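Local coordinates for protein glycosyl hydrolase 25 (Streptococcus pneumoniae, PDB 4FF5) that probably hydrolyses glycosidic bonds of bacterial cell-wall peptidoglycan and, as a virulence factor, takes part in host-cell invasion, at residues A[54-59]-A[228-233]; A[59-64]-A[238-243]; A[66-71]-A[108-113]; A[74-79]-A[257-262]. All blocks are in the same frame, centred on the assembly; numbering follows the deposited sequence.

Contact 1: residues A[54-59]-A[228-233]; sequences IIDLSG and IHQYTS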
loop_
_atom_site.group_PDB
_atom_site.type_symbol
_atom_site.label_atom_id
_atom_site.label_comp_id
_atom_site.label_asym_id
_atom_site.label_seq_id
_atom_site.Cartn_x
_atom_site.Cartn_y
_atom_site.Cartn_z
ATOM N N ILE A 54 -1.646 -0.816 10.979
ATOM C CA ILE A 54 -2.082 -0.811 9.585
ATOM C C ILE A 54 -1.399 -1.983 8.872
ATOM O O ILE A 54 -0.174 -2.140 8.954
ATOM C CB ILE A 54 -1.718 0.521 8.890
ATOM C CG1 ILE A 54 -2.489 1.696 9.541
ATOM C CG2 ILE A 54 -1.927 0.436 7.374
ATOM C CD1 ILE A 54 -1.769 3.028 9.380
ATOM N N ILE A 55 -2.190 -2.805 8.183
ATOM C CA ILE A 55 -1.634 -3.917 7.427
ATOM C C ILE A 55 -1.647 -3.639 5.921
ATOM O O ILE A 55 -2.358 -2.747 5.431
ATOM C CB ILE A 55 -2.364 -5.258 7.726
ATOM C CG1 ILE A 55 -3.808 -5.216 7.184
ATOM C CG2 ILE A 55 -2.294 -5.568 9.224
ATOM C CD1 ILE A 55 -4.568 -6.532 7.336
ATOM N N ASP A 56 -0.796 -4.368 5.206
ATOM C CA ASP A 56 -0.910 -4.474 3.757
ATOM C C ASP A 56 -0.975 -5.956 3.386
ATOM O O ASP A 56 -0.353 -6.808 4.044
ATOM C CB ASP A 56 0.164 -3.673 2.996
ATOM C CG ASP A 56 1.588 -4.153 3.277
ATOM O OD1 ASP A 56 2.245 -3.585 4.182
ATOM O OD2 ASP A 56 2.040 -5.105 2.593
ATOM N N LEU A 57 -1.774 -6.237 2.357
ATOM C CA LEU A 57 -2.150 -7.580 1.961
ATOM C C LEU A 57 -2.124 -7.654 0.457
ATOM O O LEU A 57 -2.312 -6.636 -0.231
ATOM C CB LEU A 57 -3.598 -7.869 2.373
ATOM C CG LEU A 57 -3.982 -7.986 3.819
ATOM C CD1 LEU A 57 -5.498 -7.916 3.889
ATOM C CD2 LEU A 57 -3.486 -9.318 4.368
ATOM N N SER A 58 -1.918 -8.867 -0.034
ATOM C CA SER A 58 -1.906 -9.171 -1.462
ATOM C C SER A 58 -2.553 -10.556 -1.662
ATOM O O SER A 58 -3.019 -11.177 -0.690
ATOM C CB SER A 58 -0.458 -9.194 -1.994
ATOM O OG SER A 58 0.199 -10.366 -1.554
ATOM N N GLY A 59 -2.520 -11.049 -2.898
ATOM C CA GLY A 59 -2.986 -12.393 -3.226
ATOM C C GLY A 59 -2.227 -13.516 -2.535
ATOM O O GLY A 59 -2.718 -14.641 -2.486
ATOM N N ILE A 228 4.334 7.004 6.814
ATOM C CA ILE A 228 3.997 5.644 7.245
ATOM C C ILE A 228 5.212 4.725 7.015
ATOM O O ILE A 228 5.967 4.896 6.059
ATOM C CB ILE A 228 2.673 5.165 6.563
ATOM C CG1 ILE A 228 2.279 3.739 6.998
ATOM C CG2 ILE A 228 2.711 5.377 5.048
ATOM C CD1 ILE A 228 0.817 3.390 6.750
ATOM N N HIS A 229 5.387 3.789 7.943
ATOM C CA HIS A 229 6.569 2.946 8.056
ATOM C C HIS A 229 6.172 1.492 8.058
ATOM O O HIS A 229 5.424 1.021 8.931
ATOM C CB HIS A 229 7.327 3.346 9.326
ATOM C CG HIS A 229 8.386 2.364 9.778
ATOM N ND1 HIS A 229 8.719 2.226 11.078
ATOM C CD2 HIS A 229 9.211 1.481 9.061
ATOM C CE1 HIS A 229 9.680 1.294 11.198
ATOM N NE2 HIS A 229 9.990 0.844 9.965
ATOM N N GLN A 230 6.661 0.758 7.071
ATOM C CA GLN A 230 6.457 -0.672 7.044
ATOM C C GLN A 230 7.536 -1.337 7.899
ATOM O O GLN A 230 8.701 -1.393 7.489
ATOM C CB GLN A 230 6.547 -1.187 5.622
ATOM C CG GLN A 230 5.977 -2.597 5.488
ATOM C CD GLN A 230 6.159 -3.123 4.090
ATOM O OE1 GLN A 230 7.308 -3.333 3.637
ATOM N NE2 GLN A 230 5.039 -3.391 3.399
ATOM N N TYR A 231 7.171 -1.829 9.084
ATOM C CA TYR A 231 8.219 -2.211 10.044
ATOM C C TYR A 231 8.609 -3.692 10.104
ATOM O O TYR A 231 9.639 -4.035 10.687
ATOM C CB TYR A 231 7.939 -1.647 11.449
ATOM C CG TYR A 231 6.768 -2.255 12.220
ATOM C CD1 TYR A 231 6.892 -3.472 12.885
ATOM C CD2 TYR A 231 5.552 -1.569 12.322
ATOM C CE1 TYR A 231 5.834 -4.016 13.616
ATOM C CE2 TYR A 231 4.490 -2.093 13.054
ATOM C CZ TYR A 231 4.636 -3.298 13.704
ATOM O OH TYR A 231 3.570 -3.798 14.429
ATOM N N THR A 232 7.786 -4.566 9.518
ATOM C CA THR A 232 8.086 -5.996 9.468
ATOM C C THR A 232 7.287 -6.661 8.345
ATOM O O THR A 232 6.240 -6.144 7.932
ATOM C CB THR A 232 7.804 -6.696 10.834
ATOM O OG1 THR A 232 8.283 -8.034 10.796
ATOM C CG2 THR A 232 6.308 -6.697 11.173
ATOM N N SER A 233 7.805 -7.775 7.834
ATOM C CA SER A 233 7.041 -8.648 6.938
ATOM C C SER A 233 6.568 -9.907 7.671
ATOM O O SER A 233 5.993 -10.811 7.058
ATOM C CB SER A 233 7.881 -9.023 5.708
ATOM O OG SER A 233 8.947 -9.911 6.031
HETATM O O HOH W 1 4.463 -3.983 0.650
#

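Contact 2: residues A[59-64]-A[238-243]; sequences GWQRPE and AGFDHD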
loop_
_atom_site.group_PDB
_atom_site.type_symbol
_atom_site.label_atom_id
_atom_site.label_comp_id
_atom_site.label_asym_id
_atom_site.label_seq_id
_atom_site.Cartn_x
_atom_site.Cartn_y
_atom_site.Cartn_z
ATOM N N GLY A 59 -2.520 -11.049 -2.898
ATOM C CA GLY A 59 -2.986 -12.393 -3.226
ATOM C C GLY A 59 -2.227 -13.516 -2.535
ATOM O O GLY A 59 -2.718 -14.641 -2.486
ATOM N N TRP A 60 -1.029 -13.221 -2.010
ATOM C CA TRP A 60 -0.276 -14.166 -1.151
ATOM C C TRP A 60 -0.905 -14.451 0.191
ATOM O O TRP A 60 -0.550 -15.429 0.860
ATOM C CB TRP A 60 1.168 -13.677 -0.975
ATOM C CG TRP A 60 1.916 -13.678 -2.287
ATOM C CD1 TRP A 60 2.383 -12.584 -3.010
ATOM C CD2 TRP A 60 2.283 -14.850 -3.086
ATOM N NE1 TRP A 60 3.008 -12.994 -4.166
ATOM C CE2 TRP A 60 2.981 -14.342 -4.266
ATOM C CE3 TRP A 60 2.112 -16.228 -2.941
ATOM C CZ2 TRP A 60 3.467 -15.192 -5.255
ATOM C CZ3 TRP A 60 2.611 -17.071 -3.942
ATOM C CH2 TRP A 60 3.274 -16.562 -5.069
ATOM N N GLN A 61 -1.821 -13.584 0.617
ATOM C CA GLN A 61 -2.651 -13.832 1.785
ATOM C C GLN A 61 -4.049 -14.262 1.327
ATOM O O GLN A 61 -4.844 -13.432 0.906
ATOM C CB GLN A 61 -2.728 -12.577 2.657
ATOM C CG GLN A 61 -1.425 -12.230 3.354
ATOM C CD GLN A 61 -0.368 -11.682 2.410
ATOM O OE1 GLN A 61 -0.629 -10.774 1.629
ATOM N NE2 GLN A 61 0.833 -12.249 2.471
ATOM N N ARG A 62 -4.334 -15.564 1.398
ATOM C CA ARG A 62 -5.596 -16.119 0.888
ATOM C C ARG A 62 -6.811 -15.715 1.746
ATOM O O ARG A 62 -6.842 -15.987 2.961
ATOM C CB ARG A 62 -5.494 -17.647 0.745
ATOM C CG ARG A 62 -4.235 -18.086 0.003
ATOM C CD ARG A 62 -4.024 -19.588 0.079
ATOM N NE ARG A 62 -4.750 -20.285 -0.977
ATOM N N PRO A 63 -7.809 -15.046 1.121
ATOM C CA PRO A 63 -9.038 -14.618 1.802
ATOM C C PRO A 63 -9.724 -15.736 2.598
ATOM O O PRO A 63 -10.243 -15.472 3.685
ATOM C CB PRO A 63 -9.918 -14.152 0.643
ATOM C CG PRO A 63 -8.926 -13.577 -0.320
ATOM C CD PRO A 63 -7.771 -14.546 -0.269
ATOM N N GLU A 64 -9.690 -16.967 2.078
ATOM C CA GLU A 64 -10.318 -18.103 2.760
ATOM C C GLU A 64 -9.588 -18.468 4.052
ATOM O O GLU A 64 -10.123 -19.197 4.896
ATOM C CB GLU A 64 -10.457 -19.324 1.828
ATOM C CG GLU A 64 -9.188 -20.137 1.596
ATOM C CD GLU A 64 -8.557 -19.891 0.238
ATOM O OE1 GLU A 64 -7.548 -20.566 -0.066
ATOM N N ALA A 238 -4.285 -11.475 15.192
ATOM C CA ALA A 238 -5.419 -12.374 15.416
ATOM C C ALA A 238 -6.431 -12.298 14.269
ATOM O O ALA A 238 -6.871 -11.215 13.894
ATOM C CB ALA A 238 -6.082 -12.055 16.754
ATOM N N GLY A 239 -6.808 -13.459 13.731
ATOM C CA GLY A 239 -7.710 -13.524 12.584
ATOM C C GLY A 239 -7.025 -14.073 11.346
ATOM O O GLY A 239 -7.681 -14.324 10.330
ATOM N N PHE A 240 -5.705 -14.260 11.436
ATOM C CA PHE A 240 -4.883 -14.798 10.339
ATOM C C PHE A 240 -3.654 -15.486 10.918
ATOM O O PHE A 240 -2.958 -14.920 11.758
ATOM C CB PHE A 240 -4.493 -13.674 9.340
ATOM C CG PHE A 240 -3.733 -14.149 8.114
ATOM C CD1 PHE A 240 -4.273 -15.110 7.258
ATOM C CD2 PHE A 240 -2.505 -13.591 7.783
ATOM C CE1 PHE A 240 -3.574 -15.548 6.141
ATOM C CE2 PHE A 240 -1.808 -14.007 6.662
ATOM C CZ PHE A 240 -2.346 -14.990 5.832
ATOM N N ASP A 241 -3.388 -16.707 10.465
ATOM C CA ASP A 241 -2.333 -17.540 11.045
ATOM C C ASP A 241 -0.918 -17.268 10.519
ATOM O O ASP A 241 0.066 -17.624 11.172
ATOM C CB ASP A 241 -2.656 -19.022 10.837
ATOM C CG ASP A 241 -3.862 -19.496 11.643
ATOM O OD1 ASP A 241 -4.333 -18.794 12.566
ATOM O OD2 ASP A 241 -4.345 -20.602 11.347
ATOM N N HIS A 242 -0.808 -16.652 9.343
ATOM C CA HIS A 242 0.486 -16.526 8.673
ATOM C C HIS A 242 1.044 -15.136 8.767
ATOM O O HIS A 242 0.389 -14.238 9.299
ATOM C CB HIS A 242 0.366 -16.970 7.221
ATOM C CG HIS A 242 -0.446 -18.227 7.055
ATOM N ND1 HIS A 242 -0.046 -19.411 7.560
ATOM C CD2 HIS A 242 -1.692 -18.446 6.465
ATOM C CE1 HIS A 242 -0.978 -20.350 7.295
ATOM N NE2 HIS A 242 -1.986 -19.759 6.621
ATOM N N ASP A 243 2.258 -14.972 8.244
ATOM C CA ASP A 243 3.009 -13.707 8.278
ATOM C C ASP A 243 2.273 -12.548 7.618
ATOM O O ASP A 243 1.686 -12.713 6.540
ATOM C CB ASP A 243 4.367 -13.891 7.593
ATOM C CG ASP A 243 5.347 -14.668 8.434
ATOM O OD1 ASP A 243 5.068 -14.909 9.611
ATOM O OD2 ASP A 243 6.412 -15.040 7.914
HETATM O O HOH W 2 1.221 -14.469 4.452
#

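Contact 3: residues A[66-71]-A[108-113]; sequences INYDAL and ITELQK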
loop_
_atom_site.group_PDB
_atom_site.type_symbol
_atom_site.label_atom_id
_atom_site.label_comp_id
_atom_site.label_asym_id
_atom_site.label_seq_id
_atom_site.Cartn_x
_atom_site.Cartn_y
_atom_site.Cartn_z
ATOM N N ILE A 66 -8.439 -15.979 5.988
ATOM C CA ILE A 66 -8.655 -14.792 6.831
ATOM C C ILE A 66 -10.043 -14.744 7.474
ATOM O O ILE A 66 -11.062 -14.727 6.773
ATOM C CB ILE A 66 -8.436 -13.471 6.054
ATOM C CG1 ILE A 66 -7.011 -13.416 5.483
ATOM C CG2 ILE A 66 -8.712 -12.275 6.963
ATOM C CD1 ILE A 66 -6.845 -12.377 4.388
ATOM N N ASN A 67 -10.060 -14.701 8.812
ATOM C CA ASN A 67 -11.265 -14.404 9.555
ATOM C C ASN A 67 -11.449 -12.886 9.551
ATOM O O ASN A 67 -10.918 -12.188 10.415
ATOM C CB ASN A 67 -11.183 -14.992 10.984
ATOM C CG ASN A 67 -12.439 -14.750 11.792
ATOM O OD1 ASN A 67 -13.308 -13.987 11.384
ATOM N ND2 ASN A 67 -12.524 -15.376 12.972
ATOM N N TYR A 68 -12.194 -12.370 8.572
ATOM C CA TYR A 68 -12.275 -10.905 8.416
ATOM C C TYR A 68 -12.932 -10.222 9.612
ATOM O O TYR A 68 -12.509 -9.136 10.002
ATOM C CB TYR A 68 -12.950 -10.483 7.119
ATOM C CG TYR A 68 -12.125 -10.737 5.868
ATOM C CD1 TYR A 68 -11.114 -9.842 5.465
ATOM C CD2 TYR A 68 -12.364 -11.870 5.075
ATOM C CE1 TYR A 68 -10.371 -10.072 4.304
ATOM C CE2 TYR A 68 -11.632 -12.107 3.920
ATOM C CZ TYR A 68 -10.627 -11.210 3.540
ATOM O OH TYR A 68 -9.919 -11.474 2.388
ATOM N N ASP A 69 -13.946 -10.873 10.201
ATOM C CA ASP A 69 -14.548 -10.390 11.458
ATOM C C ASP A 69 -13.490 -10.114 12.517
ATOM O O ASP A 69 -13.465 -9.032 13.107
ATOM C CB ASP A 69 -15.588 -11.396 12.004
ATOM C CG ASP A 69 -16.846 -11.462 11.157
ATOM O OD1 ASP A 69 -17.102 -10.527 10.377
ATOM O OD2 ASP A 69 -17.607 -12.450 11.279
ATOM N N ALA A 70 -12.613 -11.085 12.757
ATOM C CA ALA A 70 -11.564 -10.935 13.765
ATOM C C ALA A 70 -10.517 -9.904 13.336
ATOM O O ALA A 70 -10.091 -9.045 14.127
ATOM C CB ALA A 70 -10.905 -12.279 14.058
ATOM N N LEU A 71 -10.106 -9.980 12.075
ATOM C CA LEU A 71 -9.017 -9.125 11.599
ATOM C C LEU A 71 -9.381 -7.644 11.654
ATOM O O LEU A 71 -8.564 -6.821 12.079
ATOM C CB LEU A 71 -8.562 -9.566 10.198
ATOM C CG LEU A 71 -7.177 -9.092 9.704
ATOM C CD1 LEU A 71 -6.044 -9.980 10.204
ATOM C CD2 LEU A 71 -7.138 -9.024 8.192
ATOM N N ILE A 108 -10.629 -6.102 -0.419
ATOM C CA ILE A 108 -11.236 -4.777 -0.360
ATOM C C ILE A 108 -12.681 -4.844 0.141
ATOM O O ILE A 108 -13.031 -4.161 1.101
ATOM C CB ILE A 108 -11.175 -4.030 -1.709
ATOM C CG1 ILE A 108 -9.713 -3.762 -2.100
ATOM C CG2 ILE A 108 -11.928 -2.715 -1.626
ATOM C CD1 ILE A 108 -9.517 -3.243 -3.520
ATOM N N THR A 109 -13.509 -5.645 -0.518
ATOM C CA THR A 109 -14.935 -5.726 -0.124
ATOM C C THR A 109 -15.148 -6.221 1.305
ATOM O O THR A 109 -15.990 -5.662 2.027
ATOM C CB THR A 109 -15.781 -6.584 -1.087
ATOM O OG1 THR A 109 -15.264 -7.909 -1.110
ATOM C CG2 THR A 109 -15.719 -6.036 -2.467
ATOM N N GLU A 110 -14.424 -7.265 1.714
ATOM C CA GLU A 110 -14.619 -7.817 3.058
ATOM C C GLU A 110 -14.229 -6.833 4.175
ATOM O O GLU A 110 -14.833 -6.797 5.254
ATOM C CB GLU A 110 -13.904 -9.160 3.226
ATOM C CG GLU A 110 -14.430 -10.281 2.317
ATOM C CD GLU A 110 -15.669 -11.014 2.828
ATOM O OE1 GLU A 110 -16.391 -10.529 3.719
ATOM O OE2 GLU A 110 -15.922 -12.118 2.311
ATOM N N LEU A 111 -13.226 -6.013 3.902
ATOM C CA LEU A 111 -12.768 -5.056 4.880
ATOM C C LEU A 111 -13.647 -3.819 4.876
ATOM O O LEU A 111 -13.982 -3.274 5.946
ATOM C CB LEU A 111 -11.295 -4.703 4.578
ATOM C CG LEU A 111 -10.117 -5.259 5.399
ATOM C CD1 LEU A 111 -10.372 -6.407 6.373
ATOM C CD2 LEU A 111 -8.887 -5.523 4.529
ATOM N N GLN A 112 -14.032 -3.363 3.689
ATOM C CA GLN A 112 -14.886 -2.174 3.594
ATOM C C GLN A 112 -16.249 -2.408 4.246
ATOM O O GLN A 112 -16.792 -1.510 4.887
ATOM C CB GLN A 112 -15.064 -1.734 2.145
ATOM C CG GLN A 112 -13.836 -1.028 1.613
ATOM C CD GLN A 112 -14.030 -0.437 0.244
ATOM O OE1 GLN A 112 -14.835 -0.921 -0.557
ATOM N NE2 GLN A 112 -13.289 0.616 -0.039
ATOM N N LYS A 113 -16.784 -3.617 4.088
ATOM C CA LYS A 113 -18.091 -3.953 4.666
ATOM C C LYS A 113 -18.016 -3.940 6.188
ATOM O O LYS A 113 -19.027 -3.776 6.855
ATOM C CB LYS A 113 -18.598 -5.297 4.151
ATOM C CG LYS A 113 -17.914 -6.521 4.739
#

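Contact 4: residues A[74-79]-A[257-262]; sequences NISGAI and ETFRKL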
loop_
_atom_site.group_PDB
_atom_site.type_symbol
_atom_site.label_atom_id
_atom_site.label_comp_id
_atom_site.label_asym_id
_atom_site.label_seq_id
_atom_site.Cartn_x
_atom_site.Cartn_y
_atom_site.Cartn_z
ATOM N N ASN A 74 -8.931 -5.835 14.864
ATOM C CA ASN A 74 -7.518 -5.821 15.288
ATOM C C ASN A 74 -6.614 -4.898 14.432
ATOM O O ASN A 74 -5.394 -4.850 14.629
ATOM C CB ASN A 74 -6.951 -7.254 15.325
ATOM C CG ASN A 74 -7.527 -8.096 16.464
ATOM O OD1 ASN A 74 -7.642 -7.633 17.585
ATOM N ND2 ASN A 74 -7.867 -9.352 16.175
ATOM N N ILE A 75 -7.211 -4.169 13.488
ATOM C CA ILE A 75 -6.459 -3.227 12.646
ATOM C C ILE A 75 -7.132 -1.855 12.542
ATOM O O ILE A 75 -8.332 -1.721 12.800
ATOM C CB ILE A 75 -6.199 -3.818 11.231
ATOM C CG1 ILE A 75 -7.519 -4.005 10.450
ATOM C CG2 ILE A 75 -5.431 -5.133 11.345
ATOM C CD1 ILE A 75 -7.352 -4.404 8.992
ATOM N N SER A 76 -6.361 -0.844 12.147
ATOM C CA SER A 76 -6.902 0.487 11.938
ATOM C C SER A 76 -7.175 0.785 10.469
ATOM O O SER A 76 -8.047 1.587 10.142
ATOM C CB SER A 76 -5.975 1.549 12.553
ATOM O OG SER A 76 -4.652 1.416 12.057
ATOM N N GLY A 77 -6.418 0.144 9.585
ATOM C CA GLY A 77 -6.552 0.355 8.137
ATOM C C GLY A 77 -5.825 -0.741 7.370
ATOM O O GLY A 77 -5.067 -1.543 7.950
ATOM N N ALA A 78 -6.063 -0.795 6.062
ATOM C CA ALA A 78 -5.455 -1.840 5.235
ATOM C C ALA A 78 -5.067 -1.266 3.880
ATOM O O ALA A 78 -5.744 -0.381 3.356
ATOM C CB ALA A 78 -6.414 -3.003 5.055
ATOM N N ILE A 79 -3.973 -1.769 3.322
ATOM C CA ILE A 79 -3.536 -1.367 2.002
ATOM C C ILE A 79 -3.419 -2.624 1.152
ATOM O O ILE A 79 -2.599 -3.500 1.436
ATOM C CB ILE A 79 -2.190 -0.616 2.049
ATOM C CG1 ILE A 79 -2.251 0.554 3.044
ATOM C CG2 ILE A 79 -1.842 -0.082 0.672
ATOM C CD1 ILE A 79 -0.996 1.417 3.039
ATOM N N GLU A 257 -4.089 13.122 12.594
ATOM C CA GLU A 257 -4.134 13.891 11.327
ATOM C C GLU A 257 -3.609 13.112 10.131
ATOM O O GLU A 257 -4.160 13.199 9.033
ATOM C CB GLU A 257 -3.359 15.209 11.432
ATOM C CG GLU A 257 -4.136 16.334 12.110
ATOM C CD GLU A 257 -3.281 17.571 12.336
ATOM O OE1 GLU A 257 -2.132 17.612 11.818
ATOM O OE2 GLU A 257 -3.763 18.503 13.022
ATOM N N THR A 258 -2.527 12.371 10.350
ATOM C CA THR A 258 -1.895 11.583 9.296
ATOM C C THR A 258 -2.730 10.364 8.916
ATOM O O THR A 258 -2.829 10.013 7.742
ATOM C CB THR A 258 -0.452 11.195 9.677
ATOM O OG1 THR A 258 0.286 12.391 9.984
ATOM C CG2 THR A 258 0.257 10.489 8.509
ATOM N N PHE A 259 -3.335 9.723 9.903
ATOM C CA PHE A 259 -4.272 8.655 9.610
ATOM C C PHE A 259 -5.444 9.173 8.761
ATOM O O PHE A 259 -5.854 8.525 7.801
ATOM C CB PHE A 259 -4.798 7.992 10.899
ATOM C CG PHE A 259 -5.633 6.785 10.630
ATOM C CD1 PHE A 259 -5.047 5.528 10.530
ATOM C CD2 PHE A 259 -6.995 6.908 10.409
ATOM C CE1 PHE A 259 -5.818 4.413 10.228
ATOM C CE2 PHE A 259 -7.775 5.804 10.125
ATOM C CZ PHE A 259 -7.182 4.555 10.027
ATOM N N ARG A 260 -6.006 10.323 9.147
ATOM C CA ARG A 260 -7.078 10.951 8.371
ATOM C C ARG A 260 -6.632 11.160 6.928
ATOM O O ARG A 260 -7.335 10.790 5.993
ATOM C CB ARG A 260 -7.506 12.302 8.972
ATOM C CG ARG A 260 -8.564 13.001 8.121
ATOM C CD ARG A 260 -8.796 14.451 8.541
ATOM N N LYS A 261 -5.457 11.754 6.760
ATOM C CA LYS A 261 -4.885 11.972 5.445
ATOM C C LYS A 261 -4.864 10.689 4.592
ATOM O O LYS A 261 -5.258 10.694 3.420
ATOM C CB LYS A 261 -3.467 12.498 5.604
ATOM C CG LYS A 261 -2.767 12.702 4.284
ATOM C CD LYS A 261 -1.424 13.368 4.478
ATOM C CE LYS A 261 -0.553 13.160 3.264
ATOM N NZ LYS A 261 0.830 13.677 3.508
ATOM N N LEU A 262 -4.399 9.599 5.191
ATOM C CA LEU A 262 -4.113 8.370 4.431
ATOM C C LEU A 262 -5.318 7.466 4.256
ATOM O O LEU A 262 -5.382 6.696 3.287
ATOM C CB LEU A 262 -2.971 7.578 5.081
ATOM C CG LEU A 262 -1.616 8.316 5.198
ATOM C CD1 LEU A 262 -0.519 7.366 5.661
ATOM C CD2 LEU A 262 -1.203 8.965 3.891
#

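Contact 1: residues A[54-59]-A[228-233]
D56 and Q230 make the polar link between strands 54-57 and 228-232, inside the barrel. Q230 NE2 donates to D56 OD1 at 2.9 Å, with an N-H...O angle of 154°. The carboxylate oxygen is met on its syn side, but 35° out of the carboxylate plane. On the other partner the bond lies close to the amide plane. Q230 reaches over because CG is anti to the backbone N (chi1 -165°) and the chain stays extended beyond it. D56 OD1 also accepts from N247 ND2 on strand 244-249, which lies between the two strands in the sheet, and the amide oxygen Q230 OE1 is hydrogen-bonded to the hydroxyls of Y209 and Y185.

Water 1 adds a second route. It accepts from Q230 NE2 at 2.9 Å and makes only a weak bond to D56 OD2, at 3.3 Å.

The apolar part is small. The I54 CD1 methyl meets the I228 CD1 methyl at 3.7 Å, and I54 CG2 lies 4.1 Å from the same I228 atom. W205 packs on I228, D56 and Q230.

Both ends of the Q230 amide are thus engaged, which fixes the amide flip. Q230 in turn helps to set the position of the D56 carboxylate, a buried acid in the barrel interior.

Contact 2: residues A[59-64]-A[238-243]
The loops carrying Q61 and F240 stay apart in the backbone: the nearest CA atoms, of Q61 and H242, are 8.0 Å apart. The loops therefore meet through side chains and a water. Neither forms regular structure here, apart from a 3-10 turn starting at P63.

The apolar contact is between the stem of Q61 and the far end of the F240 ring. Q61 CG lies 3.8 Å from both F240 CE2 and F240 CZ, and Q61 CB is 4.0 Å from F240 CZ. The approach to the ring is oblique. F240 points toward the 59-64 loop. The backbone N of H242 sits 3.8 Å above one face of the F240 ring, over its centre. I66 and L71 also pack on this ring, which is buried.

The bend of Q61 at chi2 (72°) turns the amide off the line of the stem; the amide plane stands nearly perpendicular to the F240 ring. The two ends of this amide have different partners. Q61 OE1 accepts from S58 N, just before this loop segment. Q61 NE2 donates to water 2 at 3.0 Å, and water 2 donates to D243 O at 2.8 Å. The water therefore bridges the loops where the direct separation is too long for a bond.

The 59-64 loop follows the first barrel strand, and 238-243 leads into the last. They meet beside the C-terminal end of strand 54-57. In TIM-type barrels, loops at that end of the parallel strands surround the active site.

Contact 3: residues A[66-71]-A[108-113]
Y68 and E110 join two neighbouring outer helices of the barrel, 68-73 and 104-112, through a CH-pi contact. E110 CB stands 3.4 Å from the centroid of the Y68 ring, only 7° off the ring normal. E110 CG, placed by chi1 (-64°), continues along the ring to 3.7 Å from Y68 CE2. The bend at chi2 (-83°) then turns the carboxylate nearly parallel to the ring.

L111 comes in at the ring edge, with its CD1 methyl 3.6 Å from Y68 CD1. The opposite face of the ring is covered by I66 CG2, 3.7 Å above its centre. Y68 is thus clasped on both faces and at one edge. Its OH is hydrogen-bonded to H107 ND1, while E110 OE1 forms a salt bridge with R114, which also pairs with D69.

N67 is the N-cap of helix 68-73. Its OD1 accepts from A70 N at 3.3 Å, with the donor above the carbonyl plane.

Toward the barrel wall, L111 packs on A78 of strand 77-84 and V118 of strand 118-123, and L71 packs on I55 of strand 54-57. Both helices lie against the outside of the strands, with Y68 wedged between them and P63 of the preceding loop packed against it.

Contact 4: residues A[74-79]-A[257-262]
S76 and F259 make the main meeting between the residues leading into strand 77-84 and helix 255-263. It is an aromatic edge set against backbone. The carbonyl oxygen S76 O lies 3.1 Å from F259 CZ and close to the ring plane, so it meets the rim of the ring and not a face. F259 CE1 is 3.6 Å from the same oxygen. The backbone N of G77 is also near the ring plane, but farther off, at 4.4 Å from F259 CE1.

The van der Waals part comes from the S76 side chain. S76 CB and S76 OG each lie 3.7 Å from F259 CE1. The serine hydroxyl does not depend on the ring for its polar partner: S76 OG is hydrogen-bonded to K52 O, with a weak second bond to P53 O. With chi1 of F259 at -173°, the ring extends from the helix toward the 74-79 segment.

Other groups hold the ring. F259 stacks with F263 one turn on, and L50 packs against it. On the strand side, S76 and G77 are tied by backbone hydrogen bonds to P53 and I55.

The contact is buried and joins the C-terminal helix to the N-terminal end of the parallel barrel strands. The slightly positive hydrogens at the phenyl rim face a carbonyl oxygen, which is probably mildly favourable electrostatically. Otherwise the chemistry is that of close packing.

From the N terminus, strand 54-57 opens contact 1, which closes a long loop at strand 228-232. Contact 2 opens where contact 1 leaves off, sharing G59, and closes just later at 238-243, so the two cross. Contact 3 is short-range and nested inside both; it joins helices 68-73 and 104-112. Contact 4 starts at 74-79, inside contact 3, and closes last, at the C-terminal helix, so it crosses the other three. Backbone bonds between I55 or L57 and I79 tie contacts 1 and 4 within the sheet. G239 O to N67 N joins contacts 2 and 3. Five beta-alpha units followed by three strands give the (beta/alpha)5(beta)3 barrel of family 25.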